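U4/U6 snRNA-associated-splicing factor PRP24 (Saccharomyces cerevisiae, PDB 4N0T) binds U6 snRNA, promotes its annealing with U4 snRNA and so serves as a recycling factor of the spliceosome. Local coordinates at residues T9-K14 / A51-A56; A63-T68 / I77-L82; G177-I182 / C223-F228; L185-L190 / G213-S218. All coordinates share one frame; numbering follows the deposited sequence.

Contact 1: residues T9-K14 / A51-A56; sequences TTVLVK and ARIEFA
Thr9 OG1 donates to Phe55 O at 2.7 Å, the shortest polar bond between 9-14 and 51-56. The two segments lie on neighbouring antiparallel strands of the sheet of the first RNA recognition motif (RRM), with 10-16 in the centre and 49-55 beside it. The threonine hydroxyl sits between its own N and carbonyl carbon (chi1 67°), which turns it onto the Phe55 carbonyl, 17° from the plane of that group. Phe55 N returns a bond to Thr9 O, so this end of the pair is held by a backbone and a side-chain bond. A valine here would keep the branched shape but would probably leave Phe55 O without this donor. Further along, Val11 pairs with Ile53 and Val13 with Ala51, each through two backbone hydrogen bonds.

Side chains alternate between the two faces. Val11, Val13, Ala51 and Ile53 point to the core face, under helices 22-29 and 58-65. Val11 CG2 meets the edge of the Phe55 ring at CE2, 3.9 Å away. Ile53 CG2 lies over one face of that ring, toward its rim. Val13 CG2 touches Ile53 CD1. Thr10, Leu12, Arg52 and Glu54 point to the other face. There Arg52 NH2 and Glu54 OE1 form a salt bridge at 3.6 Å, within strand 49-55. Outside the pair, Arg52 also bridges to Asp132, Glu54 to Arg4, and Thr10 OG1 bonds Arg6 O. Thr10 CG2 lies over one face of the Arg52 guanidinium and touches Arg52 CG at 3.5 Å.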
# COMPACT_ATOMS: atom_id res chain seq x y z
N THR A 9 -19.27 -13.66 5.04
CA THR A 9 -20.52 -13.02 5.42
C THR A 9 -21.09 -12.09 4.36
O THR A 9 -22.01 -11.31 4.64
CB THR A 9 -20.39 -12.26 6.75
OG1 THR A 9 -19.50 -11.14 6.57
CG2 THR A 9 -19.84 -13.18 7.84
N THR A 10 -20.57 -12.18 3.14
CA THR A 10 -21.00 -11.27 2.08
C THR A 10 -21.90 -11.97 1.07
O THR A 10 -21.62 -13.10 0.62
CB THR A 10 -19.79 -10.65 1.36
OG1 THR A 10 -18.96 -9.99 2.32
CG2 THR A 10 -20.24 -9.63 0.32
N VAL A 11 -22.97 -11.29 0.70
CA VAL A 11 -23.87 -11.82 -0.32
C VAL A 11 -23.94 -10.89 -1.51
O VAL A 11 -23.65 -9.69 -1.41
CB VAL A 11 -25.30 -12.06 0.22
CG1 VAL A 11 -25.25 -13.00 1.41
CG2 VAL A 11 -25.95 -10.75 0.60
N LEU A 12 -24.35 -11.47 -2.64
CA LEU A 12 -24.55 -10.75 -3.89
C LEU A 12 -26.04 -10.72 -4.16
O LEU A 12 -26.70 -11.75 -4.05
CB LEU A 12 -23.87 -11.51 -5.02
CG LEU A 12 -24.08 -10.97 -6.44
CD1 LEU A 12 -23.43 -9.61 -6.55
CD2 LEU A 12 -23.52 -11.92 -7.49
N VAL A 13 -26.57 -9.55 -4.49
CA VAL A 13 -27.98 -9.41 -4.87
C VAL A 13 -28.01 -9.00 -6.33
O VAL A 13 -27.35 -8.03 -6.72
CB VAL A 13 -28.71 -8.35 -4.03
CG1 VAL A 13 -30.19 -8.33 -4.39
CG2 VAL A 13 -28.55 -8.63 -2.55
N LYS A 14 -28.76 -9.75 -7.14
CA LYS A 14 -28.91 -9.41 -8.55
C LYS A 14 -30.36 -9.03 -8.86
O LYS A 14 -31.29 -9.55 -8.24
CB LYS A 14 -28.47 -10.58 -9.43
CG LYS A 14 -28.64 -10.33 -10.92
CD LYS A 14 -28.07 -11.45 -11.76
CE LYS A 14 -28.16 -11.08 -13.24
NZ LYS A 14 -27.60 -12.16 -14.10
N ALA A 51 -26.14 -5.52 -5.89
CA ALA A 51 -25.68 -5.06 -4.58
C ALA A 51 -24.74 -6.08 -3.95
O ALA A 51 -24.92 -7.29 -4.11
CB ALA A 51 -26.84 -4.78 -3.64
N ARG A 52 -23.74 -5.58 -3.24
CA ARG A 52 -22.91 -6.41 -2.39
C ARG A 52 -23.25 -6.03 -0.96
O ARG A 52 -23.24 -4.85 -0.62
CB ARG A 52 -21.42 -6.11 -2.67
CG ARG A 52 -20.46 -6.74 -1.69
CD ARG A 52 -19.05 -6.24 -1.98
NE ARG A 52 -18.06 -6.87 -1.11
CZ ARG A 52 -17.75 -6.41 0.10
NH1 ARG A 52 -18.35 -5.33 0.56
NH2 ARG A 52 -16.84 -7.04 0.83
N ILE A 53 -23.59 -7.01 -0.13
CA ILE A 53 -23.93 -6.73 1.26
C ILE A 53 -23.05 -7.57 2.16
O ILE A 53 -23.08 -8.81 2.11
CB ILE A 53 -25.43 -7.01 1.57
CG1 ILE A 53 -26.34 -6.27 0.59
CG2 ILE A 53 -25.77 -6.58 3.01
CD1 ILE A 53 -27.81 -6.68 0.73
N GLU A 54 -22.23 -6.89 2.97
CA GLU A 54 -21.38 -7.59 3.91
C GLU A 54 -22.06 -7.55 5.28
O GLU A 54 -22.25 -6.47 5.85
CB GLU A 54 -20.00 -6.93 3.99
CG GLU A 54 -19.07 -7.64 4.95
CD GLU A 54 -17.70 -7.00 5.03
OE1 GLU A 54 -17.43 -6.07 4.24
OE2 GLU A 54 -16.89 -7.42 5.89
N PHE A 55 -22.45 -8.72 5.78
CA PHE A 55 -23.12 -8.81 7.07
C PHE A 55 -22.11 -8.95 8.19
O PHE A 55 -21.00 -9.42 7.97
CB PHE A 55 -24.10 -9.99 7.09
CG PHE A 55 -25.36 -9.72 6.33
CD1 PHE A 55 -26.42 -9.06 6.95
CD2 PHE A 55 -25.48 -10.08 5.00
CE1 PHE A 55 -27.60 -8.78 6.25
CE2 PHE A 55 -26.63 -9.81 4.29
CZ PHE A 55 -27.70 -9.16 4.92
N ALA A 56 -22.50 -8.52 9.39
CA ALA A 56 -21.64 -8.68 10.56
C ALA A 56 -21.34 -10.15 10.84
O ALA A 56 -20.22 -10.50 11.21
CB ALA A 56 -22.29 -8.04 11.77

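Contact 2: residues A63-T68 / I77-L82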
# COMPACT_ATOMS: atom_id res chain seq x y z
N ALA A 63 -29.75 -15.37 6.35
CA ALA A 63 -31.08 -14.78 6.34
C ALA A 63 -31.34 -14.00 5.04
O ALA A 63 -32.44 -14.05 4.50
CB ALA A 63 -31.25 -13.88 7.54
N ALA A 64 -30.32 -13.29 4.56
CA ALA A 64 -30.47 -12.54 3.31
C ALA A 64 -30.77 -13.46 2.13
O ALA A 64 -31.59 -13.14 1.27
CB ALA A 64 -29.22 -11.72 3.02
N ILE A 65 -30.12 -14.62 2.12
CA ILE A 65 -30.26 -15.59 1.04
C ILE A 65 -31.68 -16.19 1.03
O ILE A 65 -32.16 -16.63 -0.02
CB ILE A 65 -29.16 -16.67 1.13
CG1 ILE A 65 -27.81 -16.03 0.77
CG2 ILE A 65 -29.41 -17.83 0.19
CD1 ILE A 65 -26.62 -16.90 1.10
N THR A 66 -32.36 -16.16 2.18
CA THR A 66 -33.77 -16.58 2.20
C THR A 66 -34.66 -15.63 1.40
O THR A 66 -35.81 -15.96 1.06
CB THR A 66 -34.37 -16.75 3.63
OG1 THR A 66 -34.56 -15.47 4.24
CG2 THR A 66 -33.49 -17.64 4.49
N LYS A 67 -34.14 -14.44 1.08
CA LYS A 67 -34.88 -13.49 0.25
C LYS A 67 -34.72 -13.78 -1.24
O LYS A 67 -35.27 -13.04 -2.06
CB LYS A 67 -34.44 -12.05 0.50
CG LYS A 67 -34.47 -11.61 1.96
CD LYS A 67 -35.89 -11.51 2.47
CE LYS A 67 -35.94 -10.78 3.79
NZ LYS A 67 -37.35 -10.63 4.24
N THR A 68 -33.97 -14.81 -1.60
CA THR A 68 -33.76 -15.07 -3.02
C THR A 68 -35.09 -15.43 -3.69
O THR A 68 -35.92 -16.12 -3.09
CB THR A 68 -32.72 -16.14 -3.28
OG1 THR A 68 -32.34 -16.12 -4.66
CG2 THR A 68 -33.24 -17.54 -2.89
N ILE A 77 -35.60 -10.76 -7.40
CA ILE A 77 -34.17 -10.69 -7.07
C ILE A 77 -33.57 -12.07 -6.88
O ILE A 77 -34.29 -13.06 -6.66
CB ILE A 77 -33.89 -9.83 -5.80
CG1 ILE A 77 -34.55 -10.45 -4.56
CG2 ILE A 77 -34.37 -8.39 -6.02
CD1 ILE A 77 -34.16 -9.77 -3.26
N ILE A 78 -32.24 -12.16 -6.97
CA ILE A 78 -31.53 -13.39 -6.69
C ILE A 78 -30.50 -13.01 -5.65
O ILE A 78 -29.80 -12.00 -5.81
CB ILE A 78 -30.84 -13.97 -7.95
CG1 ILE A 78 -31.90 -14.24 -9.03
CG2 ILE A 78 -30.10 -15.26 -7.62
CD1 ILE A 78 -31.34 -14.64 -10.39
N VAL A 79 -30.44 -13.76 -4.56
CA VAL A 79 -29.49 -13.49 -3.50
C VAL A 79 -28.64 -14.74 -3.31
O VAL A 79 -29.17 -15.86 -3.16
CB VAL A 79 -30.19 -13.09 -2.18
CG1 VAL A 79 -29.15 -12.73 -1.10
CG2 VAL A 79 -31.17 -11.92 -2.39
N SER A 80 -27.31 -14.58 -3.28
CA SER A 80 -26.42 -15.72 -3.21
C SER A 80 -25.18 -15.38 -2.41
O SER A 80 -24.86 -14.20 -2.25
CB SER A 80 -26.01 -16.16 -4.62
OG SER A 80 -25.41 -15.08 -5.31
N HIS A 81 -24.50 -16.40 -1.91
CA HIS A 81 -23.18 -16.18 -1.31
C HIS A 81 -22.27 -15.59 -2.37
O HIS A 81 -22.25 -16.05 -3.52
CB HIS A 81 -22.58 -17.50 -0.81
CG HIS A 81 -23.24 -18.06 0.42
ND1 HIS A 81 -23.17 -17.45 1.65
CD2 HIS A 81 -23.96 -19.20 0.60
CE1 HIS A 81 -23.82 -18.18 2.54
NE2 HIS A 81 -24.32 -19.24 1.93
N LEU A 82 -21.50 -14.57 -2.00
CA LEU A 82 -20.52 -14.03 -2.94
C LEU A 82 -19.34 -14.97 -2.89
O LEU A 82 -18.68 -15.08 -1.86
CB LEU A 82 -20.07 -12.62 -2.54
CG LEU A 82 -19.13 -11.96 -3.56
CD1 LEU A 82 -19.90 -11.56 -4.82
CD2 LEU A 82 -18.41 -10.76 -2.96
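Ile65 CD1 sits over the centre of one face of the His81 imidazole. The methyl carbon is 3.3 Å from the ring centroid and 7° off the normal, a CH-pi contact. All five ring atoms lie at similar distances from it, and the two side chains meet at about a right angle. Ile65 CG1 is anti to the carbonyl carbon (chi1 -70°), and the chain then runs on extended, which carries CD1 out to the ring.

Val79 fills the middle of the contact. Its CG1 packs on Ala64 O at 3.4 Å and also touches Ile65 CG1 and Ala64 CB. Val79 CG2 faces the chain near Lys67 and Thr68. These residues join the end of the second helix of the first RRM, 58-65, to strand 75-81 of its sheet. The chain leaves the helix through a type I beta turn from Ile65 to Thr68. Phe29 of helix 22-29 packs against Ala64 and Lys67, and Val11 of the central strand against Ile65.

Past the turn, Thr68 OG1 accepts from Val79 N at 3.0 Å, with an N-H...O angle of 170°. OG1 is anti to the threonine N (chi1 -166°), which sets it facing the strand. The Ile77 side chain packs on the turn, its CD1 3.7 Å from Lys67 O.

Contact 3: residues G177-I182 / C223-F228; sequences GREIMI and CAFMVF. With nucleotides of chain B.
Strands 179-185 and 222-228 are the two middle strands of the third RRM that carry its RNA-binding face. They pair antiparallel through Ile180 with Met226 and Ile182 with Ala224. Glu179, Met181, Phe225 and Val227 share the face turned to the RNA of chain B. One side of the Phe225 ring takes the base of C14 of chain B, whose C2 lies 3.3 Å above the ring plane. On the opposite side Met181 CG makes a CH-pi contact, 4.0 Å from the ring centroid. Met181 SD adds an oblique Met-aromatic contact, while CE touches Phe225 CZ. The extended methionine brings SD to the base of A13 of chain B, 3.5 Å from its C5. An alanine at Phe225 would probably leave the C14 base without its stacking surface and Met181 without the ring face its CG packs on.

Glu179 reads the edge of C14 of chain B. Glu179 OE1 accepts from its N4 at 2.8 Å and also bonds Thr174 OG1. Glu179 OE2 lies 2.7 Å from N3 of C14 of chain B. At the far end Arg178 NH1 donates to Phe228 O and bridges to Glu206. OE2 and N3 would normally both be acceptors, so their closeness is consistent with a proton held between them. The N4 donor would distinguish cytosine from uracil, which has a carbonyl there.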
# COMPACT_ATOMS: atom_id res chain seq x y z
N GLY A 177 14.16 -12.86 8.24
CA GLY A 177 15.27 -12.81 9.18
C GLY A 177 16.46 -13.61 8.71
O GLY A 177 17.24 -14.11 9.52
N ARG A 178 16.61 -13.74 7.39
CA ARG A 178 17.70 -14.55 6.85
C ARG A 178 18.85 -13.72 6.30
O ARG A 178 19.84 -14.28 5.81
CB ARG A 178 17.17 -15.45 5.73
CG ARG A 178 16.18 -16.48 6.22
CD ARG A 178 15.87 -17.50 5.14
NE ARG A 178 15.01 -17.01 4.05
CZ ARG A 178 15.43 -16.84 2.80
NH1 ARG A 178 16.70 -17.07 2.48
NH2 ARG A 178 14.59 -16.44 1.86
N GLU A 179 18.72 -12.39 6.34
CA GLU A 179 19.73 -11.51 5.76
C GLU A 179 20.48 -10.77 6.84
O GLU A 179 19.87 -10.10 7.69
CB GLU A 179 19.10 -10.49 4.79
CG GLU A 179 20.16 -9.60 4.12
CD GLU A 179 19.55 -8.50 3.26
OE1 GLU A 179 18.54 -7.89 3.70
OE2 GLU A 179 20.06 -8.24 2.14
N ILE A 180 21.81 -10.87 6.83
CA ILE A 180 22.61 -10.10 7.76
C ILE A 180 23.24 -8.91 7.03
O ILE A 180 23.43 -8.94 5.79
CB ILE A 180 23.72 -10.93 8.44
CG1 ILE A 180 24.65 -11.57 7.40
CG2 ILE A 180 23.09 -12.01 9.34
CD1 ILE A 180 25.97 -12.12 8.01
N MET A 181 23.52 -7.86 7.79
CA MET A 181 24.31 -6.75 7.29
C MET A 181 25.64 -6.74 8.04
O MET A 181 25.67 -6.83 9.28
CB MET A 181 23.60 -5.42 7.52
CG MET A 181 24.32 -4.22 6.89
SD MET A 181 23.45 -2.66 7.19
CE MET A 181 24.32 -1.60 6.07
N ILE A 182 26.71 -6.65 7.28
CA ILE A 182 28.06 -6.58 7.84
C ILE A 182 28.53 -5.14 7.63
O ILE A 182 28.51 -4.64 6.50
CB ILE A 182 28.98 -7.56 7.10
CG1 ILE A 182 28.40 -8.98 7.18
CG2 ILE A 182 30.40 -7.51 7.68
CD1 ILE A 182 28.88 -9.92 6.08
N CYS A 223 30.12 -1.72 3.67
CA CYS A 223 29.13 -2.68 4.12
C CYS A 223 28.81 -3.71 3.06
O CYS A 223 29.10 -3.52 1.88
CB CYS A 223 27.85 -1.96 4.55
SG CYS A 223 26.97 -1.14 3.20
N ALA A 224 28.23 -4.82 3.51
CA ALA A 224 27.82 -5.90 2.63
C ALA A 224 26.65 -6.60 3.28
O ALA A 224 26.47 -6.53 4.50
CB ALA A 224 28.97 -6.88 2.42
N PHE A 225 25.85 -7.27 2.46
CA PHE A 225 24.71 -8.01 2.97
C PHE A 225 24.84 -9.45 2.55
O PHE A 225 25.34 -9.74 1.46
CB PHE A 225 23.41 -7.45 2.38
CG PHE A 225 23.08 -6.05 2.83
CD1 PHE A 225 23.67 -4.95 2.22
CD2 PHE A 225 22.17 -5.84 3.86
CE1 PHE A 225 23.34 -3.66 2.62
CE2 PHE A 225 21.85 -4.55 4.27
CZ PHE A 225 22.43 -3.46 3.64
N MET A 226 24.39 -10.35 3.40
CA MET A 226 24.53 -11.77 3.15
C MET A 226 23.23 -12.46 3.52
O MET A 226 22.71 -12.28 4.63
CB MET A 226 25.70 -12.32 3.96
CG MET A 226 25.87 -13.85 3.84
SD MET A 226 27.35 -14.38 4.74
CE MET A 226 28.63 -13.41 3.93
N VAL A 227 22.68 -13.21 2.57
CA VAL A 227 21.47 -13.96 2.79
C VAL A 227 21.76 -15.45 2.97
O VAL A 227 22.40 -16.06 2.11
CB VAL A 227 20.52 -13.81 1.60
CG1 VAL A 227 19.31 -14.69 1.79
CG2 VAL A 227 20.12 -12.35 1.47
N PHE A 228 21.27 -16.01 4.08
CA PHE A 228 21.43 -17.44 4.35
C PHE A 228 20.17 -18.18 3.95
O PHE A 228 19.07 -17.61 3.99
CB PHE A 228 21.69 -17.68 5.82
CG PHE A 228 23.04 -17.24 6.27
CD1 PHE A 228 23.24 -15.94 6.72
CD2 PHE A 228 24.11 -18.13 6.27
CE1 PHE A 228 24.50 -15.52 7.14
CE2 PHE A 228 25.38 -17.72 6.69
CZ PHE A 228 25.57 -16.42 7.12
P C B 14 19.40 0.56 -0.68
OP1 C B 14 19.73 1.95 -1.10
OP2 C B 14 17.97 0.15 -0.57
O5' C B 14 20.07 -0.48 -1.68
C5' C B 14 21.42 -0.33 -2.11
C4' C B 14 22.14 -1.66 -2.14
O4' C B 14 22.22 -2.17 -0.79
C3' C B 14 21.45 -2.78 -2.91
O3' C B 14 21.70 -2.75 -4.30
C2' C B 14 22.02 -4.03 -2.25
O2' C B 14 23.35 -4.25 -2.70
C1' C B 14 22.11 -3.57 -0.80
N1 C B 14 20.98 -3.99 0.06
C2 C B 14 20.87 -5.34 0.39
O2 C B 14 21.66 -6.15 -0.11
N3 C B 14 19.90 -5.74 1.23
C4 C B 14 19.05 -4.85 1.76
N4 C B 14 18.12 -5.33 2.59
C5 C B 14 19.14 -3.45 1.46
C6 C B 14 20.12 -3.07 0.63
P A B 13 23.96 3.07 -0.31
OP1 A B 13 23.57 3.01 -1.75
OP2 A B 13 23.31 3.98 0.66
O5' A B 13 23.86 1.58 0.22
C5' A B 13 23.52 1.31 1.57
C4' A B 13 22.29 0.45 1.63
O4' A B 13 22.17 -0.13 2.95
C3' A B 13 20.97 1.18 1.36
O3' A B 13 20.08 0.25 0.74
C2' A B 13 20.47 1.44 2.78
O2' A B 13 19.08 1.67 2.87
C1' A B 13 20.87 0.14 3.45
N9 A B 13 20.94 0.14 4.91
C8 A B 13 21.62 0.97 5.77
N7 A B 13 21.49 0.62 7.02
C5 A B 13 20.70 -0.52 6.98
C6 A B 13 20.21 -1.37 7.98
N6 A B 13 20.46 -1.19 9.28
N1 A B 13 19.46 -2.42 7.59
C2 A B 13 19.21 -2.60 6.30
N3 A B 13 19.61 -1.87 5.26
C4 A B 13 20.36 -0.83 5.68
P A B 12 27.50 8.26 2.23
OP1 A B 12 28.57 9.18 1.78
OP2 A B 12 26.10 8.76 2.30
O5' A B 12 27.58 6.98 1.29
C5' A B 12 26.61 5.94 1.38
C4' A B 12 27.20 4.61 0.98
O4' A B 12 28.21 4.23 1.95
C3' A B 12 26.25 3.43 0.94
O3' A B 12 25.54 3.36 -0.28
C2' A B 12 27.18 2.23 1.14
O2' A B 12 27.74 1.84 -0.11
C1' A B 12 28.29 2.82 2.03
N9 A B 12 28.20 2.41 3.44
C8 A B 12 29.26 1.96 4.21
N7 A B 12 28.93 1.67 5.44
C5 A B 12 27.57 1.94 5.49
C6 A B 12 26.64 1.82 6.54
N6 A B 12 26.95 1.37 7.76
N1 A B 12 25.36 2.17 6.28
C2 A B 12 25.05 2.61 5.07
N3 A B 12 25.84 2.77 4.01
C4 A B 12 27.11 2.41 4.28

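Contact 4: residues L185-L190 / G213-S218; sequences LSTELL and GQKEHS. With nucleotides of chain B.
Leu190 and Gln214 side chains cross at about a right angle. Leu190 CD2 touches Gln214 CB at 3.8 Å and comes nearly as close to the amide NE2. Leu190 CG is anti to the backbone N (chi1 -169°), which directs the branch to the loop 213-218. Lys215 runs extended along the other segment. Its CE passes Thr187 O at 3.4 Å, and NZ ends on Leu190 O at 2.9 Å in a weak hydrogen bond. Thr187 lays its CG2 beside Gln214 O, 4.0 Å away.

The contact joins two loops of the third RRM: the loop between strand 179-185 and helix 192-199, and the one leading from strand 205-209 to strand 222-228. The second loop is held in shape by Gly213 O, which takes both His217 N and His217 ND1.

Gln214 also faces the RNA. Its CG lies 3.2 Å from O2' of A12 of chain B. The amide is occupied at both ends: OE1 accepts from Cys223 N and NE2 donates to Pro211 O. These bonds probably fix the rotation of the amide, so that Gln214 is likely to meet the ribose of A12 of chain B mainly by van der Waals contact at CG and CD.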
# COMPACT_ATOMS: atom_id res chain seq x y z
N LEU A 185 33.54 -2.97 7.31
CA LEU A 185 34.61 -3.67 6.62
C LEU A 185 35.58 -2.63 6.05
O LEU A 185 35.17 -1.51 5.73
CB LEU A 185 34.02 -4.48 5.47
CG LEU A 185 33.18 -5.70 5.84
CD1 LEU A 185 32.29 -6.11 4.65
CD2 LEU A 185 34.08 -6.86 6.24
N SER A 186 36.86 -2.98 5.92
CA SER A 186 37.76 -2.12 5.15
C SER A 186 37.59 -2.46 3.68
O SER A 186 37.02 -3.50 3.35
CB SER A 186 39.20 -2.39 5.56
OG SER A 186 39.52 -3.75 5.34
N THR A 187 38.10 -1.61 2.79
CA THR A 187 38.04 -1.93 1.36
C THR A 187 38.76 -3.24 1.05
O THR A 187 38.29 -4.03 0.23
CB THR A 187 38.62 -0.81 0.47
OG1 THR A 187 39.95 -0.49 0.91
CG2 THR A 187 37.75 0.44 0.53
N GLU A 188 39.89 -3.48 1.71
CA GLU A 188 40.62 -4.73 1.55
C GLU A 188 39.77 -5.96 1.87
O GLU A 188 39.90 -7.00 1.21
CB GLU A 188 41.91 -4.72 2.39
CG GLU A 188 42.31 -6.08 2.96
CD GLU A 188 43.80 -6.20 3.26
OE1 GLU A 188 44.33 -5.39 4.06
OE2 GLU A 188 44.45 -7.10 2.68
N LEU A 189 38.88 -5.83 2.85
CA LEU A 189 38.06 -6.95 3.31
C LEU A 189 36.74 -7.06 2.55
O LEU A 189 36.00 -8.04 2.72
CB LEU A 189 37.73 -6.80 4.80
CG LEU A 189 38.92 -6.90 5.76
CD1 LEU A 189 38.46 -6.58 7.18
CD2 LEU A 189 39.56 -8.28 5.70
N LEU A 190 36.44 -6.06 1.74
CA LEU A 190 35.20 -6.03 0.97
C LEU A 190 35.36 -6.94 -0.23
O LEU A 190 35.53 -6.49 -1.36
CB LEU A 190 34.83 -4.61 0.56
CG LEU A 190 33.43 -4.43 -0.02
CD1 LEU A 190 32.34 -4.71 1.03
CD2 LEU A 190 33.25 -3.04 -0.60
N GLY A 213 30.46 1.07 -5.64
CA GLY A 213 31.06 2.38 -5.46
C GLY A 213 31.93 2.54 -4.22
O GLY A 213 32.56 3.58 -4.03
N GLN A 214 31.97 1.51 -3.38
CA GLN A 214 32.66 1.63 -2.09
C GLN A 214 34.19 1.58 -2.18
O GLN A 214 34.89 2.32 -1.47
CB GLN A 214 32.16 0.56 -1.12
CG GLN A 214 30.63 0.59 -0.91
CD GLN A 214 30.19 -0.33 0.22
OE1 GLN A 214 30.29 0.03 1.40
NE2 GLN A 214 29.69 -1.52 -0.14
N LYS A 215 34.71 0.71 -3.04
CA LYS A 215 36.16 0.64 -3.23
C LYS A 215 36.58 1.80 -4.11
O LYS A 215 37.61 2.43 -3.90
CB LYS A 215 36.52 -0.67 -3.93
CG LYS A 215 36.52 -1.87 -3.03
CD LYS A 215 36.72 -3.14 -3.84
CE LYS A 215 36.94 -4.31 -2.93
NZ LYS A 215 37.04 -5.59 -3.68
N GLU A 216 35.73 2.06 -5.09
CA GLU A 216 35.99 3.05 -6.12
C GLU A 216 36.08 4.45 -5.51
O GLU A 216 36.85 5.29 -5.99
CB GLU A 216 34.89 2.94 -7.20
CG GLU A 216 34.74 1.52 -7.85
CD GLU A 216 34.11 0.45 -6.93
OE1 GLU A 216 33.68 0.78 -5.81
OE2 GLU A 216 34.04 -0.74 -7.32
N HIS A 217 35.34 4.68 -4.44
CA HIS A 217 35.41 5.95 -3.70
C HIS A 217 36.27 5.87 -2.43
O HIS A 217 36.23 6.78 -1.60
CB HIS A 217 34.01 6.43 -3.33
CG HIS A 217 33.20 6.90 -4.51
ND1 HIS A 217 32.71 6.03 -5.47
CD2 HIS A 217 32.79 8.13 -4.87
CE1 HIS A 217 32.04 6.73 -6.37
NE2 HIS A 217 32.07 8.00 -6.03
N SER A 218 37.03 4.78 -2.28
CA SER A 218 37.92 4.60 -1.13
C SER A 218 37.27 4.88 0.24
O SER A 218 37.81 5.64 1.05
CB SER A 218 39.18 5.46 -1.29
OG SER A 218 40.05 4.91 -2.26
P A B 12 27.50 8.26 2.23
OP1 A B 12 28.57 9.18 1.78
OP2 A B 12 26.10 8.76 2.30
O5' A B 12 27.58 6.98 1.29
C5' A B 12 26.61 5.94 1.38
C4' A B 12 27.20 4.61 0.98
O4' A B 12 28.21 4.23 1.95
C3' A B 12 26.25 3.43 0.94
O3' A B 12 25.54 3.36 -0.28
C2' A B 12 27.18 2.23 1.14
O2' A B 12 27.74 1.84 -0.11
C1' A B 12 28.29 2.82 2.03
N9 A B 12 28.20 2.41 3.44
C8 A B 12 29.26 1.96 4.21
N7 A B 12 28.93 1.67 5.44
C5 A B 12 27.57 1.94 5.49
C6 A B 12 26.64 1.82 6.54
N6 A B 12 26.95 1.37 7.76
N1 A B 12 25.36 2.17 6.28
C2 A B 12 25.05 2.61 5.07
N3 A B 12 25.84 2.77 4.01
C4 A B 12 27.11 2.41 4.28

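From the N terminus, contact 1 closes the loop from strand 10-16 to strand 49-55, with helix 22-29 and strand 35-42 inside. Contact 2 follows in series and closes a short loop from helix 58-65 to strand 75-81. The two touch, since strands 10-16 and 75-81 are neighbours in one sheet, and both belong to the first RRM. Contact 3 lies in the third RRM, about 47 Å from contact 1 between centres and on the opposite side of the chain's centre. It pairs strands 179-185 and 222-228. Contact 4 nests inside the loop it closes and ties two sheet-end loops together. Cys223 and Gln214 link contacts 3 and 4.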